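Side-chain contacts in major capsid protein (Faustovirus, PDB 5J7O), which forms, as a trimer of double jelly-roll subunits, the building block of the capsid shell of a large double-stranded DNA virus: residues 208-213 with 220-225; 464-469 with 474-479. One frame throughout, in Å; residues are numbered along the deposited sequence.

Interaction 1 (208-213 with 220-225); sequences MYNKFH and TGWKRL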
loop_
_atom_site.group_PDB
_atom_site.type_symbol
_atom_site.label_atom_id
_atom_site.label_comp_id
_atom_site.label_asym_id
_atom_site.label_seq_id
_atom_site.Cartn_x
_atom_site.Cartn_y
_atom_site.Cartn_z
ATOM N N MET B 208 16.598 -8.978 8.512
ATOM C CA MET B 208 16.015 -10.105 7.790
ATOM C C MET B 208 14.559 -10.307 8.187
ATOM O O MET B 208 13.705 -10.580 7.334
ATOM C CB MET B 208 16.823 -11.377 8.044
ATOM C CG MET B 208 18.215 -11.369 7.437
ATOM S SD MET B 208 18.205 -11.125 5.653
ATOM C CE MET B 208 19.932 -11.403 5.265
ATOM N N TYR B 209 14.258 -10.173 9.481
ATOM C CA TYR B 209 12.873 -10.239 9.935
ATOM C C TYR B 209 12.062 -9.072 9.388
ATOM O O TYR B 209 10.903 -9.245 8.991
ATOM C CB TYR B 209 12.826 -10.258 11.464
ATOM C CG TYR B 209 11.442 -10.438 12.046
ATOM C CD1 TYR B 209 10.579 -9.357 12.192
ATOM C CD2 TYR B 209 11.000 -11.686 12.464
ATOM C CE1 TYR B 209 9.316 -9.516 12.724
ATOM C CE2 TYR B 209 9.739 -11.855 13.001
ATOM C CZ TYR B 209 8.901 -10.767 13.128
ATOM O OH TYR B 209 7.644 -10.928 13.662
ATOM N N ASN B 210 12.653 -7.875 9.369
ATOM C CA ASN B 210 11.964 -6.710 8.822
ATOM C C ASN B 210 11.571 -6.927 7.366
ATOM O O ASN B 210 10.543 -6.410 6.915
ATOM C CB ASN B 210 12.857 -5.474 8.963
ATOM C CG ASN B 210 12.240 -4.229 8.356
ATOM O OD1 ASN B 210 11.265 -3.686 8.876
ATOM N ND2 ASN B 210 12.821 -3.757 7.260
ATOM N N LYS B 211 12.363 -7.706 6.625
ATOM C CA LYS B 211 12.099 -7.897 5.205
ATOM C C LYS B 211 11.126 -9.041 4.938
ATOM O O LYS B 211 10.372 -8.986 3.962
ATOM C CB LYS B 211 13.411 -8.154 4.457
ATOM C CG LYS B 211 14.430 -7.017 4.524
ATOM C CD LYS B 211 15.786 -7.464 3.986
ATOM C CE LYS B 211 16.907 -6.526 4.416
ATOM N NZ LYS B 211 16.780 -5.164 3.823
ATOM N N PHE B 212 11.111 -10.070 5.788
ATOM C CA PHE B 212 10.428 -11.314 5.459
ATOM C C PHE B 212 9.205 -11.626 6.310
ATOM O O PHE B 212 8.428 -12.505 5.927
ATOM C CB PHE B 212 11.400 -12.499 5.567
ATOM C CG PHE B 212 12.330 -12.632 4.399
ATOM C CD1 PHE B 212 11.884 -13.149 3.193
ATOM C CD2 PHE B 212 13.656 -12.252 4.511
ATOM C CE1 PHE B 212 12.743 -13.275 2.118
ATOM C CE2 PHE B 212 14.520 -12.377 3.441
ATOM C CZ PHE B 212 14.063 -12.889 2.242
ATOM N N HIS B 213 9.008 -10.959 7.450
ATOM C CA HIS B 213 7.974 -11.424 8.368
ATOM C C HIS B 213 7.118 -10.287 8.913
ATOM O O HIS B 213 6.553 -10.405 10.006
ATOM C CB HIS B 213 8.593 -12.212 9.523
ATOM C CG HIS B 213 9.451 -13.354 9.078
ATOM N ND1 HIS B 213 8.956 -14.416 8.353
ATOM C CD2 HIS B 213 10.773 -13.595 9.244
ATOM C CE1 HIS B 213 9.935 -15.265 8.096
ATOM N NE2 HIS B 213 11.048 -14.791 8.626
ATOM N N THR B 220 2.455 -0.879 9.938
ATOM C CA THR B 220 2.386 0.439 10.564
ATOM C C THR B 220 2.790 0.374 12.034
ATOM O O THR B 220 3.595 1.185 12.505
ATOM C CB THR B 220 0.982 1.026 10.412
ATOM O OG1 THR B 220 0.779 1.435 9.053
ATOM C CG2 THR B 220 0.794 2.226 11.330
ATOM N N GLY B 221 2.244 -0.594 12.773
ATOM C CA GLY B 221 2.643 -0.756 14.160
ATOM C C GLY B 221 4.094 -1.169 14.302
ATOM O O GLY B 221 4.791 -0.719 15.215
ATOM N N TRP B 222 4.572 -2.028 13.398
ATOM C CA TRP B 222 5.968 -2.454 13.426
ATOM C C TRP B 222 6.909 -1.267 13.255
ATOM O O TRP B 222 7.884 -1.120 14.001
ATOM C CB TRP B 222 6.206 -3.504 12.339
ATOM C CG TRP B 222 7.644 -3.880 12.118
ATOM C CD1 TRP B 222 8.425 -3.533 11.054
ATOM C CD2 TRP B 222 8.464 -4.690 12.969
ATOM N NE1 TRP B 222 9.681 -4.071 11.193
ATOM C CE2 TRP B 222 9.731 -4.785 12.361
ATOM C CE3 TRP B 222 8.253 -5.339 14.189
ATOM C CZ2 TRP B 222 10.780 -5.502 12.931
ATOM C CZ3 TRP B 222 9.296 -6.051 14.752
ATOM C CH2 TRP B 222 10.543 -6.128 14.124
ATOM N N LYS B 223 6.625 -0.401 12.278
ATOM C CA LYS B 223 7.467 0.771 12.058
ATOM C C LYS B 223 7.466 1.691 13.272
ATOM O O LYS B 223 8.506 2.258 13.632
ATOM C CB LYS B 223 7.003 1.527 10.814
ATOM C CG LYS B 223 7.356 0.843 9.504
ATOM C CD LYS B 223 6.948 1.693 8.312
ATOM C CE LYS B 223 7.500 1.123 7.015
ATOM N NZ LYS B 223 7.081 1.926 5.832
ATOM N N ARG B 224 6.311 1.852 13.923
ATOM C CA ARG B 224 6.248 2.715 15.097
ATOM C C ARG B 224 6.994 2.112 16.280
ATOM O O ARG B 224 7.516 2.851 17.122
ATOM C CB ARG B 224 4.791 2.993 15.472
ATOM C CG ARG B 224 4.007 3.742 14.406
ATOM C CD ARG B 224 2.879 4.556 15.020
ATOM N NE ARG B 224 2.156 5.335 14.017
ATOM C CZ ARG B 224 0.862 5.196 13.748
ATOM N NH1 ARG B 224 0.133 4.313 14.416
ATOM N NH2 ARG B 224 0.293 5.949 12.817
ATOM N N LEU B 225 7.061 0.781 16.362
ATOM C CA LEU B 225 7.785 0.143 17.457
ATOM C C LEU B 225 9.281 0.412 17.367
ATOM O O LEU B 225 9.944 0.624 18.389
ATOM C CB LEU B 225 7.517 -1.362 17.460
ATOM C CG LEU B 225 6.131 -1.833 17.901
ATOM C CD1 LEU B 225 5.996 -3.337 17.712
ATOM C CD2 LEU B 225 5.871 -1.445 19.345
#
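Trp222 reaches from helix 216-225 to helix 203-212, and its indole is the whole of what the later segment gives to the contact, meeting Asn210 with one part and Tyr209 with another. Its CB points toward helix 203-212. CG stands anti to the backbone N, which carries the ring toward that helix. CD1, the pyrrole carbon beside CG, passes 3.6 Å from Asn210 OD1. Next to it, NE1 makes the one polar link, donating to Asn210 OD1 at 2.8 Å. The oxygen receives it on a lone pair, in the carbonyl plane, and lies almost in the plane of the indole as well; the N-H...O angle is 157°. Amide and ring are also nearly coplanar, 23° apart. Beyond the nitrogen the benzo carbons turn to Tyr209. CZ2 lies 3.9 Å from Tyr209 CD1, and CH2, at the far corner, comes to 3.8 Å from the same atom. CZ3 then sits 4.0 Å from Tyr209 CE1, which lies over one face of the indole. The two rings meet obliquely, planes at 46°, in an apolar touch. Leu183 of helix 181-185 touches both Asn210 and Trp222, while Trp551 of the second subunit meets the indole and also packs on Tyr209.

Two consecutive helices, joined by a short connection, are thus paired through side chains, with the nearest CA atoms, those of Asn210 and Trp222, 8.7 Å apart. The amide gives the indole N-H of a buried tryptophan its acceptor, and the bond, made in the plane of the ring, probably helps fix its rotation; the carbons are left to apolar neighbours, including those across the subunit interface.

Interaction 2 (464-469 with 474-479); sequences QWRDWH and VTNEPV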
loop_
_atom_site.group_PDB
_atom_site.type_symbol
_atom_site.label_atom_id
_atom_site.label_comp_id
_atom_site.label_asym_id
_atom_site.label_seq_id
_atom_site.Cartn_x
_atom_site.Cartn_y
_atom_site.Cartn_z
ATOM N N GLN B 464 24.624 6.279 4.291
ATOM C CA GLN B 464 24.684 5.127 5.185
ATOM C C GLN B 464 23.464 5.059 6.090
ATOM O O GLN B 464 23.013 3.963 6.444
ATOM C CB GLN B 464 25.955 5.174 6.034
ATOM C CG GLN B 464 26.130 3.951 6.924
ATOM C CD GLN B 464 26.901 4.243 8.194
ATOM O OE1 GLN B 464 27.180 3.341 8.985
ATOM N NE2 GLN B 464 27.245 5.508 8.401
ATOM N N TRP B 465 22.916 6.217 6.474
ATOM C CA TRP B 465 21.696 6.251 7.274
ATOM C C TRP B 465 20.560 5.471 6.622
ATOM O O TRP B 465 19.650 5.011 7.322
ATOM C CB TRP B 465 21.263 7.700 7.506
ATOM C CG TRP B 465 20.835 8.399 6.251
ATOM C CD1 TRP B 465 21.633 9.083 5.380
ATOM C CD2 TRP B 465 19.504 8.485 5.727
ATOM N NE1 TRP B 465 20.882 9.589 4.347
ATOM C CE2 TRP B 465 19.571 9.234 4.537
ATOM C CE3 TRP B 465 18.263 7.998 6.149
ATOM C CZ2 TRP B 465 18.445 9.509 3.763
ATOM C CZ3 TRP B 465 17.148 8.273 5.381
ATOM C CH2 TRP B 465 17.246 9.021 4.202
ATOM N N ARG B 466 20.593 5.319 5.301
ATOM C CA ARG B 466 19.570 4.612 4.537
ATOM C C ARG B 466 20.033 3.265 4.004
ATOM O O ARG B 466 19.265 2.301 4.021
ATOM C CB ARG B 466 19.110 5.484 3.362
ATOM C CG ARG B 466 18.012 4.886 2.507
ATOM C CD ARG B 466 17.951 5.589 1.163
ATOM N NE ARG B 466 19.118 5.278 0.341
ATOM C CZ ARG B 466 19.451 5.931 -0.767
ATOM N NH1 ARG B 466 18.711 6.948 -1.190
ATOM N NH2 ARG B 466 20.530 5.575 -1.450
ATOM N N ASP B 467 21.281 3.169 3.542
ATOM C CA ASP B 467 21.760 1.972 2.861
ATOM C C ASP B 467 22.170 0.849 3.805
ATOM O O ASP B 467 22.442 -0.258 3.328
ATOM C CB ASP B 467 22.954 2.314 1.964
ATOM C CG ASP B 467 22.586 3.242 0.825
ATOM O OD1 ASP B 467 21.380 3.376 0.530
ATOM O OD2 ASP B 467 23.506 3.830 0.218
ATOM N N TRP B 468 22.218 1.090 5.118
ATOM C CA TRP B 468 22.821 0.111 6.019
ATOM C C TRP B 468 22.049 -1.205 6.040
ATOM O O TRP B 468 22.652 -2.272 6.195
ATOM C CB TRP B 468 22.937 0.689 7.430
ATOM C CG TRP B 468 21.651 0.717 8.191
ATOM C CD1 TRP B 468 20.737 1.729 8.224
ATOM C CD2 TRP B 468 21.137 -0.315 9.039
ATOM N NE1 TRP B 468 19.684 1.390 9.038
ATOM C CE2 TRP B 468 19.905 0.138 9.549
ATOM C CE3 TRP B 468 21.597 -1.581 9.413
ATOM C CZ2 TRP B 468 19.128 -0.628 10.414
ATOM C CZ3 TRP B 468 20.826 -2.340 10.273
ATOM C CH2 TRP B 468 19.606 -1.861 10.764
ATOM N N HIS B 469 20.726 -1.158 5.884
ATOM C CA HIS B 469 19.927 -2.376 5.888
ATOM C C HIS B 469 19.668 -2.929 4.490
ATOM O O HIS B 469 19.134 -4.036 4.368
ATOM C CB HIS B 469 18.591 -2.134 6.605
ATOM C CG HIS B 469 17.725 -1.105 5.950
ATOM N ND1 HIS B 469 16.842 -1.410 4.936
ATOM C CD2 HIS B 469 17.603 0.226 6.166
ATOM C CE1 HIS B 469 16.214 -0.312 4.556
ATOM N NE2 HIS B 469 16.658 0.695 5.286
ATOM N N VAL B 474 23.207 0.577 -3.882
ATOM C CA VAL B 474 22.216 1.606 -4.167
ATOM C C VAL B 474 22.930 2.839 -4.700
ATOM O O VAL B 474 23.863 3.350 -4.067
ATOM C CB VAL B 474 21.387 1.950 -2.918
ATOM C CG1 VAL B 474 20.197 2.819 -3.298
ATOM C CG2 VAL B 474 20.929 0.681 -2.217
ATOM N N THR B 475 22.495 3.310 -5.864
ATOM C CA THR B 475 22.918 4.588 -6.411
ATOM C C THR B 475 21.752 5.567 -6.367
ATOM O O THR B 475 20.588 5.174 -6.248
ATOM C CB THR B 475 23.439 4.442 -7.847
ATOM O OG1 THR B 475 22.584 3.557 -8.581
ATOM C CG2 THR B 475 24.858 3.893 -7.845
ATOM N N ASN B 476 22.075 6.852 -6.460
ATOM C CA ASN B 476 21.102 7.920 -6.269
ATOM C C ASN B 476 20.835 8.611 -7.599
ATOM O O ASN B 476 21.747 9.194 -8.195
ATOM C CB ASN B 476 21.597 8.917 -5.223
ATOM C CG ASN B 476 21.945 8.249 -3.907
ATOM O OD1 ASN B 476 21.062 7.802 -3.175
ATOM N ND2 ASN B 476 23.235 8.173 -3.603
ATOM N N GLU B 477 19.585 8.550 -8.052
ATOM C CA GLU B 477 19.185 9.138 -9.323
ATOM C C GLU B 477 18.288 10.340 -9.080
ATOM O O GLU B 477 17.180 10.183 -8.542
ATOM C CB GLU B 477 18.465 8.106 -10.189
ATOM C CG GLU B 477 17.855 8.680 -11.456
ATOM C CD GLU B 477 18.892 9.031 -12.507
ATOM O OE1 GLU B 477 20.098 8.803 -12.272
ATOM O OE2 GLU B 477 18.496 9.535 -13.577
ATOM N N PRO B 478 18.712 11.546 -9.454
ATOM C CA PRO B 478 17.865 12.723 -9.235
ATOM C C PRO B 478 16.674 12.751 -10.184
ATOM O O PRO B 478 16.770 12.347 -11.346
ATOM C CB PRO B 478 18.812 13.901 -9.502
ATOM C CG PRO B 478 20.196 13.320 -9.442
ATOM C CD PRO B 478 20.056 11.912 -9.925
ATOM N N VAL B 479 15.546 13.230 -9.668
ATOM C CA VAL B 479 14.363 13.539 -10.464
ATOM C C VAL B 479 14.007 14.992 -10.185
ATOM O O VAL B 479 13.808 15.374 -9.026
ATOM C CB VAL B 479 13.184 12.609 -10.139
ATOM C CG1 VAL B 479 11.936 13.059 -10.883
ATOM C CG2 VAL B 479 13.527 11.172 -10.496
HETATM O O HOH W 1 23.799 5.367 -1.818
#
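The guanidinium of Arg466 presents its edge to two oxygens, Asn476 OD1 on strand 473-490 and Asp467 OD1 next to it in the chain, while Val474 CG1 approaches NH2 obliquely at 3.3 Å. On the Asn476 side, NH2 donates to OD1 at 2.9 Å, a bond that leaves the guanidinium plane by 16°; NH1 adds a weak second one to the same oxygen. The amide is turned 39° from the guanidinium, and the two side chains run antiparallel past one another. Asp467 OD1 lies in the guanidinium plane and is gripped side-on: NE reaches it at 3.0 Å and NH2 at 3.1 Å, a salt bridge made through a single carboxylate oxygen. A bend in the arginine chain at chi3 (70°) brings the group between its two partners. Farther back, the CB of Arg466 lies over the centre of one face of the Trp465 indole.

Val474 packs against the same groups, its CB 3.7 Å from Asp467 OD1. Asp467 OD2 has a different role: it takes a hydrogen bond at 2.6 Å from a water that also donates to Val474 O, and Asn461 ND2 is a further partner of that oxygen.

Short helix and strand are thus joined by the Arg466-Asn476 bonds, the water and the packing of Val474, while the salt bridge orients the arginine from its own side. Asp467 probably offsets the charge of the buried arginine and holds its flat group ready for the neutral Asn476 carbonyl.

Running from the N terminus, interaction 1 closes first: just after strand 196-202, it pairs helices 203-212 and 216-225 across a short connection. Some 240 residues later interaction 2 closes an equally local turn, between helix 464-467 and the start of strand 473-490, which within this chain is an outermost strand of a seven-stranded mixed sheet. The two loops are in series, neither nested nor crossed. In space their centres are about 20 Å apart, yet they touch: Lys211 NZ lies 2.7 Å from His469 O, a probable hydrogen bond from helix 203-212 to segment 464-469. Residues of both segment pairs also reach the second subunit of the trimer.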